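Local coordinates for isomaltodextranase (Arthrobacter globiformis, PDB 5AWO), which hydrolyses (1->6)-alpha-D-glucosidic linkages in polysaccharides such as dextran, removing successive isomaltose units from the non-reducing chain ends, at residues 44-48 with 269-273; 392-396 with 419-423; 544-550 with 587-593. All blocks are in the same frame, centred on the assembly; numbering follows the deposited sequence.

Interaction 1. Residues 44-48 with 269-273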
# COMPACT_ATOMS: atom_id res chain seq x y z
N TYR A 44 -15.23 8.34 -9.26
CA TYR A 44 -14.57 9.65 -9.43
C TYR A 44 -14.60 10.16 -10.87
O TYR A 44 -14.68 11.35 -11.08
CB TYR A 44 -13.14 9.53 -8.97
CG TYR A 44 -12.32 10.79 -8.88
CD1 TYR A 44 -12.32 11.57 -7.73
CD2 TYR A 44 -11.47 11.19 -9.96
CE1 TYR A 44 -11.54 12.70 -7.63
CE2 TYR A 44 -10.68 12.31 -9.85
CZ TYR A 44 -10.69 13.05 -8.69
OH TYR A 44 -9.88 14.15 -8.60
N GLY A 45 -14.57 9.26 -11.87
CA GLY A 45 -14.62 9.68 -13.26
C GLY A 45 -15.93 10.34 -13.62
O GLY A 45 -15.98 11.14 -14.56
N TYR A 46 -16.99 10.00 -12.90
CA TYR A 46 -18.24 10.73 -13.01
C TYR A 46 -18.21 11.99 -12.14
O TYR A 46 -18.44 13.10 -12.61
CB TYR A 46 -19.46 9.87 -12.59
CG TYR A 46 -20.75 10.67 -12.75
CD1 TYR A 46 -21.16 11.58 -11.78
CD2 TYR A 46 -21.49 10.59 -13.93
CE1 TYR A 46 -22.30 12.36 -11.97
CE2 TYR A 46 -22.64 11.33 -14.09
CZ TYR A 46 -23.02 12.25 -13.14
OH TYR A 46 -24.16 13.02 -13.31
N SER A 47 -17.94 11.83 -10.85
CA SER A 47 -18.24 12.89 -9.92
C SER A 47 -17.28 14.05 -10.00
O SER A 47 -17.66 15.20 -9.75
CB SER A 47 -18.33 12.35 -8.47
OG SER A 47 -19.52 11.58 -8.31
N PHE A 48 -16.00 13.78 -10.27
CA PHE A 48 -15.04 14.87 -10.37
C PHE A 48 -15.36 15.85 -11.54
O PHE A 48 -15.50 17.06 -11.31
CB PHE A 48 -13.58 14.38 -10.38
CG PHE A 48 -12.60 15.50 -10.57
CD1 PHE A 48 -12.29 16.36 -9.54
CD2 PHE A 48 -12.10 15.77 -11.84
CE1 PHE A 48 -11.44 17.43 -9.73
CE2 PHE A 48 -11.27 16.86 -12.03
CZ PHE A 48 -10.94 17.67 -10.99
N ASP A 269 -4.55 14.34 -5.78
CA ASP A 269 -5.67 13.70 -6.44
C ASP A 269 -5.45 13.57 -7.95
O ASP A 269 -4.89 14.45 -8.59
CB ASP A 269 -6.96 14.51 -6.26
CG ASP A 269 -7.48 14.55 -4.83
OD1 ASP A 269 -6.85 14.05 -3.87
OD2 ASP A 269 -8.57 15.15 -4.63
N ALA A 270 -5.99 12.51 -8.54
CA ALA A 270 -5.89 12.34 -9.99
C ALA A 270 -6.45 13.54 -10.76
O ALA A 270 -5.94 13.88 -11.83
CB ALA A 270 -6.60 11.05 -10.42
N ASP A 271 -7.50 14.18 -10.25
CA ASP A 271 -8.03 15.42 -10.84
C ASP A 271 -8.35 15.16 -12.31
O ASP A 271 -8.94 14.11 -12.63
CB ASP A 271 -7.01 16.55 -10.54
CG ASP A 271 -7.53 17.98 -10.78
OD1 ASP A 271 -7.44 18.43 -11.94
OD2 ASP A 271 -7.94 18.68 -9.82
N LYS A 272 -7.97 16.08 -13.19
CA LYS A 272 -8.19 15.95 -14.63
C LYS A 272 -7.31 14.89 -15.31
O LYS A 272 -7.45 14.65 -16.50
CB LYS A 272 -7.92 17.31 -15.31
CG LYS A 272 -6.50 17.76 -15.23
CD LYS A 272 -6.33 19.23 -15.59
CE LYS A 272 -6.43 19.48 -17.08
NZ LYS A 272 -5.29 18.88 -17.82
N GLY A 273 -6.45 14.23 -14.55
CA GLY A 273 -5.74 13.10 -15.08
C GLY A 273 -4.62 13.54 -16.00
O GLY A 273 -4.03 14.63 -15.88
O HOH W 1 -10.07 15.92 -6.64
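Tyr44 and Phe48, one helical turn apart, both face the loop at Asp271. In both residues chi1 is near 180° (-173° in Tyr44), which swings the ring out from the helix toward the loop. Tyr44 OH accepts a bent hydrogen bond from the backbone N of Asp271 (2.9 Å, 131° at the hydrogen). The donor sits at the ring edge. Water 1 also lies at this edge, 2.6 Å from Tyr44 OH, and donates to Asp269 OD2. The other oxygen, Asp269 OD1, is held by a salt bridge to Arg265.

Phe48 makes a CH-pi contact. Asp271 CA lies over one face of its ring, 3.9 Å from the centroid, and Tyr44 OH lies over the same face. The Asp271 carboxylate is turned 55° from the ring plane, with CG 3.4 Å from Phe48 CZ. Asp271 OD1 accepts from Lys272 N (2.7 Å) inside the type II' turn from Ala270 to Gly273. This bond helps set the rotation of the Asp271 carboxylate.

Asp269 lies about 6 Å, side chain to side chain, from the assigned nucleophile Asp201. One hydroxyl, that of Tyr44, thus links the turn backbone directly and the Asp269 carboxylate through water.

Interaction 2. Residues 392-396 with 419-423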
# COMPACT_ATOMS: atom_id res chain seq x y z
N ASP A 392 15.68 5.92 -7.85
CA ASP A 392 15.41 6.13 -9.28
C ASP A 392 13.93 5.93 -9.56
O ASP A 392 13.44 4.81 -9.57
CB ASP A 392 16.25 5.16 -10.10
CG ASP A 392 16.31 5.52 -11.56
OD1 ASP A 392 15.35 6.16 -12.07
OD2 ASP A 392 17.31 5.16 -12.23
N THR A 393 13.24 7.04 -9.85
CA THR A 393 11.81 6.99 -10.15
C THR A 393 11.47 6.19 -11.41
O THR A 393 10.32 5.80 -11.57
CB THR A 393 11.17 8.39 -10.32
OG1 THR A 393 11.70 9.03 -11.49
CG2 THR A 393 11.37 9.25 -9.10
N GLU A 394 12.45 5.93 -12.28
CA GLU A 394 12.21 5.39 -13.60
C GLU A 394 12.59 3.92 -13.78
O GLU A 394 12.42 3.37 -14.84
CB GLU A 394 12.93 6.23 -14.63
CG GLU A 394 12.37 7.63 -14.75
CD GLU A 394 13.16 8.45 -15.72
OE1 GLU A 394 14.37 8.69 -15.50
OE2 GLU A 394 12.56 8.88 -16.76
N ARG A 395 13.12 3.28 -12.73
CA ARG A 395 13.47 1.86 -12.80
C ARG A 395 13.02 1.18 -11.52
O ARG A 395 13.49 1.55 -10.41
CB ARG A 395 14.99 1.69 -12.99
CG ARG A 395 15.47 2.24 -14.32
CD ARG A 395 16.95 1.96 -14.58
NE ARG A 395 17.75 2.78 -13.68
CZ ARG A 395 19.00 2.53 -13.31
NH1 ARG A 395 19.66 1.46 -13.75
NH2 ARG A 395 19.61 3.39 -12.51
N TRP A 396 12.16 0.19 -11.67
CA TRP A 396 11.48 -0.48 -10.55
C TRP A 396 11.64 -1.99 -10.64
O TRP A 396 11.65 -2.55 -11.74
CB TRP A 396 9.97 -0.17 -10.60
CG TRP A 396 9.66 1.22 -10.12
CD1 TRP A 396 9.89 2.39 -10.78
CD2 TRP A 396 9.10 1.56 -8.86
NE1 TRP A 396 9.50 3.45 -9.99
CE2 TRP A 396 9.03 2.96 -8.80
CE3 TRP A 396 8.67 0.81 -7.76
CZ2 TRP A 396 8.53 3.63 -7.68
CZ3 TRP A 396 8.18 1.47 -6.66
CH2 TRP A 396 8.12 2.86 -6.63
N THR A 419 17.37 5.12 -23.04
CA THR A 419 17.58 3.73 -22.71
C THR A 419 17.58 3.55 -21.19
O THR A 419 18.27 4.30 -20.48
CB THR A 419 18.90 3.21 -23.29
OG1 THR A 419 18.81 3.27 -24.72
CG2 THR A 419 19.20 1.77 -22.82
N LYS A 420 16.83 2.57 -20.72
CA LYS A 420 16.79 2.20 -19.32
C LYS A 420 17.12 0.72 -19.20
O LYS A 420 16.66 -0.08 -20.02
CB LYS A 420 15.40 2.44 -18.72
CG LYS A 420 14.93 3.89 -18.76
CD LYS A 420 15.78 4.80 -17.89
CE LYS A 420 15.23 6.21 -17.84
NZ LYS A 420 16.12 7.17 -17.13
N THR A 421 17.86 0.37 -18.15
CA THR A 421 18.35 -1.01 -17.98
C THR A 421 18.36 -1.38 -16.50
O THR A 421 18.72 -0.55 -15.65
CB THR A 421 19.77 -1.14 -18.55
OG1 THR A 421 19.76 -0.88 -19.95
CG2 THR A 421 20.35 -2.51 -18.31
N ILE A 422 17.97 -2.61 -16.23
CA ILE A 422 18.15 -3.23 -14.93
C ILE A 422 19.00 -4.49 -15.14
O ILE A 422 18.64 -5.39 -15.90
CB ILE A 422 16.81 -3.55 -14.23
CG1 ILE A 422 16.23 -2.27 -13.61
CG2 ILE A 422 16.96 -4.62 -13.14
CD1 ILE A 422 17.00 -1.76 -12.42
N ASP A 423 20.13 -4.52 -14.45
CA ASP A 423 21.07 -5.63 -14.53
C ASP A 423 20.84 -6.57 -13.37
O ASP A 423 20.74 -6.14 -12.21
CB ASP A 423 22.49 -5.07 -14.48
CG ASP A 423 23.52 -6.14 -14.75
OD1 ASP A 423 23.88 -6.93 -13.83
OD2 ASP A 423 23.95 -6.22 -15.91
O HOH W 2 17.13 5.87 -14.88
O HOH W 3 14.28 9.35 -18.84
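In the C-terminal beta sandwich, the type I turn from Asp392 to Arg395 forms a corner, and from it Glu394 and Arg395 reach strand 419-423. Lys420 NZ gives a salt bridge to Glu394 OE1 (2.8 Å), approaching from above the carboxylate plane, 62° out of it. The lysine chain bends at chi2 (-65°) to bring NZ there. Water 2 accepts from Lys420 NZ and donates to Asp392 OD2, a second link to the turn.

Arg395 uses two edges of its guanidinium. NH1 donates in plane to the backbone Thr421 O (2.9 Å, nearly straight at 168°). On another edge, NE and NH2 form a side-on salt bridge to Asp392 OD2. NH2 meets its anti lone pair (2.9 Å), while NE comes from above the carboxylate plane. This grip limits the rotation of the guanidinium and leaves NH1 directed at Thr421 O. Asp392 OD1 accepts from Glu394 N, an Asx turn that braces the corner. Nearer the backbone, Arg395 CB touches Ile422 CD1 (4.0 Å).

Strand 395-399 runs on into the larger sheet, while strand 418-423 pairs with strand 450-455. Ile422 also packs on Val407 and Leu409 of strand 405-410, and Trp396 lies against Phe299 and Thr300 of helix 295-302.

Interaction 3. Residues 544-550 with 587-593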
# COMPACT_ATOMS: atom_id res chain seq x y z
N MET A 544 19.81 -12.57 15.59
CA MET A 544 18.54 -12.01 15.10
C MET A 544 17.43 -12.98 15.38
O MET A 544 17.65 -14.19 15.41
CB MET A 544 18.60 -11.74 13.59
CG MET A 544 19.66 -10.75 13.19
SD MET A 544 19.30 -9.04 13.61
CE MET A 544 20.89 -8.39 14.10
N THR A 545 16.22 -12.45 15.58
CA THR A 545 15.05 -13.27 15.75
C THR A 545 14.41 -13.55 14.39
O THR A 545 14.19 -12.61 13.62
CB THR A 545 14.04 -12.58 16.70
OG1 THR A 545 14.67 -12.34 17.97
CG2 THR A 545 12.79 -13.41 16.86
N VAL A 546 14.14 -14.83 14.11
CA VAL A 546 13.60 -15.27 12.81
C VAL A 546 12.30 -16.01 13.03
O VAL A 546 12.22 -16.93 13.87
CB VAL A 546 14.58 -16.16 12.02
CG1 VAL A 546 13.94 -16.65 10.72
CG2 VAL A 546 15.88 -15.42 11.74
N THR A 547 11.26 -15.61 12.30
CA THR A 547 10.00 -16.32 12.29
C THR A 547 9.57 -16.67 10.87
O THR A 547 10.03 -16.06 9.88
CB THR A 547 8.85 -15.53 12.95
OG1 THR A 547 8.63 -14.27 12.27
CG2 THR A 547 9.12 -15.27 14.40
N ALA A 548 8.71 -17.68 10.78
CA ALA A 548 7.86 -17.92 9.61
C ALA A 548 6.41 -17.95 10.05
O ALA A 548 6.07 -18.49 11.12
CB ALA A 548 8.25 -19.21 8.91
N GLU A 549 5.53 -17.33 9.23
CA GLU A 549 4.12 -17.19 9.53
C GLU A 549 3.29 -17.34 8.26
O GLU A 549 3.79 -17.08 7.14
CB GLU A 549 3.83 -15.79 10.11
CG GLU A 549 4.45 -15.54 11.48
CD GLU A 549 4.21 -14.14 12.02
OE1 GLU A 549 3.68 -13.27 11.27
OE2 GLU A 549 4.55 -13.88 13.19
N LYS A 550 2.03 -17.71 8.44
CA LYS A 550 1.07 -17.68 7.35
C LYS A 550 0.69 -16.22 7.14
O LYS A 550 1.04 -15.35 7.95
CB LYS A 550 -0.18 -18.48 7.67
CG LYS A 550 0.07 -19.95 8.01
CD LYS A 550 -1.25 -20.62 8.34
CE LYS A 550 -2.01 -21.06 7.10
NZ LYS A 550 -1.37 -22.20 6.39
N ASN A 587 4.51 -18.16 2.70
CA ASN A 587 5.02 -17.93 4.03
C ASN A 587 5.64 -16.55 4.08
O ASN A 587 6.29 -16.13 3.11
CB ASN A 587 6.11 -18.97 4.40
CG ASN A 587 5.58 -20.39 4.41
OD1 ASN A 587 5.09 -20.88 5.45
ND2 ASN A 587 5.63 -21.03 3.25
N LEU A 588 5.49 -15.87 5.21
CA LEU A 588 6.22 -14.64 5.46
C LEU A 588 7.38 -14.95 6.40
O LEU A 588 7.14 -15.39 7.55
CB LEU A 588 5.32 -13.57 6.07
CG LEU A 588 4.22 -12.98 5.16
CD1 LEU A 588 4.82 -12.46 3.85
CD2 LEU A 588 3.09 -13.94 4.86
N VAL A 589 8.59 -14.76 5.93
CA VAL A 589 9.79 -15.01 6.72
C VAL A 589 10.32 -13.65 7.12
O VAL A 589 10.73 -12.86 6.26
CB VAL A 589 10.84 -15.83 5.94
CG1 VAL A 589 12.10 -16.02 6.76
CG2 VAL A 589 10.26 -17.18 5.54
N THR A 590 10.27 -13.38 8.42
CA THR A 590 10.70 -12.12 9.00
C THR A 590 11.91 -12.33 9.90
O THR A 590 11.91 -13.21 10.77
CB THR A 590 9.53 -11.45 9.75
OG1 THR A 590 8.51 -11.12 8.78
CG2 THR A 590 9.94 -10.20 10.49
N ILE A 591 12.92 -11.50 9.67
CA ILE A 591 14.16 -11.47 10.45
C ILE A 591 14.33 -10.07 11.02
O ILE A 591 14.25 -9.10 10.27
CB ILE A 591 15.41 -11.89 9.62
CG1 ILE A 591 16.69 -11.73 10.45
CG2 ILE A 591 15.51 -11.11 8.30
CD1 ILE A 591 17.91 -12.44 9.86
N GLY A 592 14.53 -9.96 12.34
CA GLY A 592 14.66 -8.66 12.98
C GLY A 592 15.43 -8.72 14.28
O GLY A 592 15.73 -9.80 14.76
N ARG A 593 15.74 -7.55 14.80
CA ARG A 593 16.61 -7.42 15.97
C ARG A 593 15.79 -6.98 17.17
O ARG A 593 15.46 -5.80 17.32
CB ARG A 593 17.72 -6.44 15.65
CG ARG A 593 19.00 -6.67 16.46
CD ARG A 593 18.83 -6.25 17.90
NE ARG A 593 20.13 -6.04 18.54
CZ ARG A 593 20.30 -5.68 19.80
NH1 ARG A 593 19.25 -5.53 20.59
NH2 ARG A 593 21.53 -5.48 20.25
O HOH W 4 11.62 -12.35 13.31
O HOH W 5 6.98 -14.19 10.05
O HOH W 6 5.91 -11.62 9.53
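The flat groups that meet between Thr545 and Gly592, Thr547 and Thr590, and Glu549 and Leu588 are backbone peptides. They join at their edges through six hydrogen bonds. The bond from Leu588 N to Glu549 O is 2.8 Å long. In the sheet they form, one face carries Val546, Ala548, Val589 and Ile591. The other carries Thr545, Thr547, Glu549, Leu588 and Thr590.

On the apolar face Val546 CG2 meets Ile591 CG1 at 4.0 Å. Beyond the paired residues, Ile591 CG1 also touches Met544 CB (3.7 Å). The Met544 chain bends at chi2 (-73°) and lays CE against Arg593 CG (3.5 Å), crossing that side chain at about a right angle.

These are neighbouring antiparallel strands of the beta sandwich in the CBM35 carbohydrate-binding module. Val589 also packs on Ile580 and Leu582 of strand 574-582, in the other sheet, so its face lines the core between sheets.

The face with Thr547, Glu549 and Thr590 carries ordered water. Thr547 and Thr590 lie side by side, pointing the same way. Water 5 joins Thr547 OG1 to Leu588 O, 2.8 Å from each. Thr590 OG1 is hydrogen-bonded to Thr517, and Glu549 OE1 forms a salt bridge with Arg33.

How the interactions relate
The three contacts follow one another along the chain and lie in three parts of the enzyme: the TIM barrel, the C-terminal beta sandwich and the CBM35 module. Only interaction 1 adjoins the active site. Its loop 269-273 follows strand 263-265, which starts just after the assigned proton donor Asp262. Interactions 2 and 3 lie away from the catalytic residues. The centres of interactions 1 and 2 are about 29 Å apart, with nearest atoms about 17 Å apart. Interactions 2 and 3 are similarly spaced, about 30 Å between centres. Interactions 1 and 3 are farthest apart, about 41 Å between centres, on opposite sides of the chain's centre. None touches another.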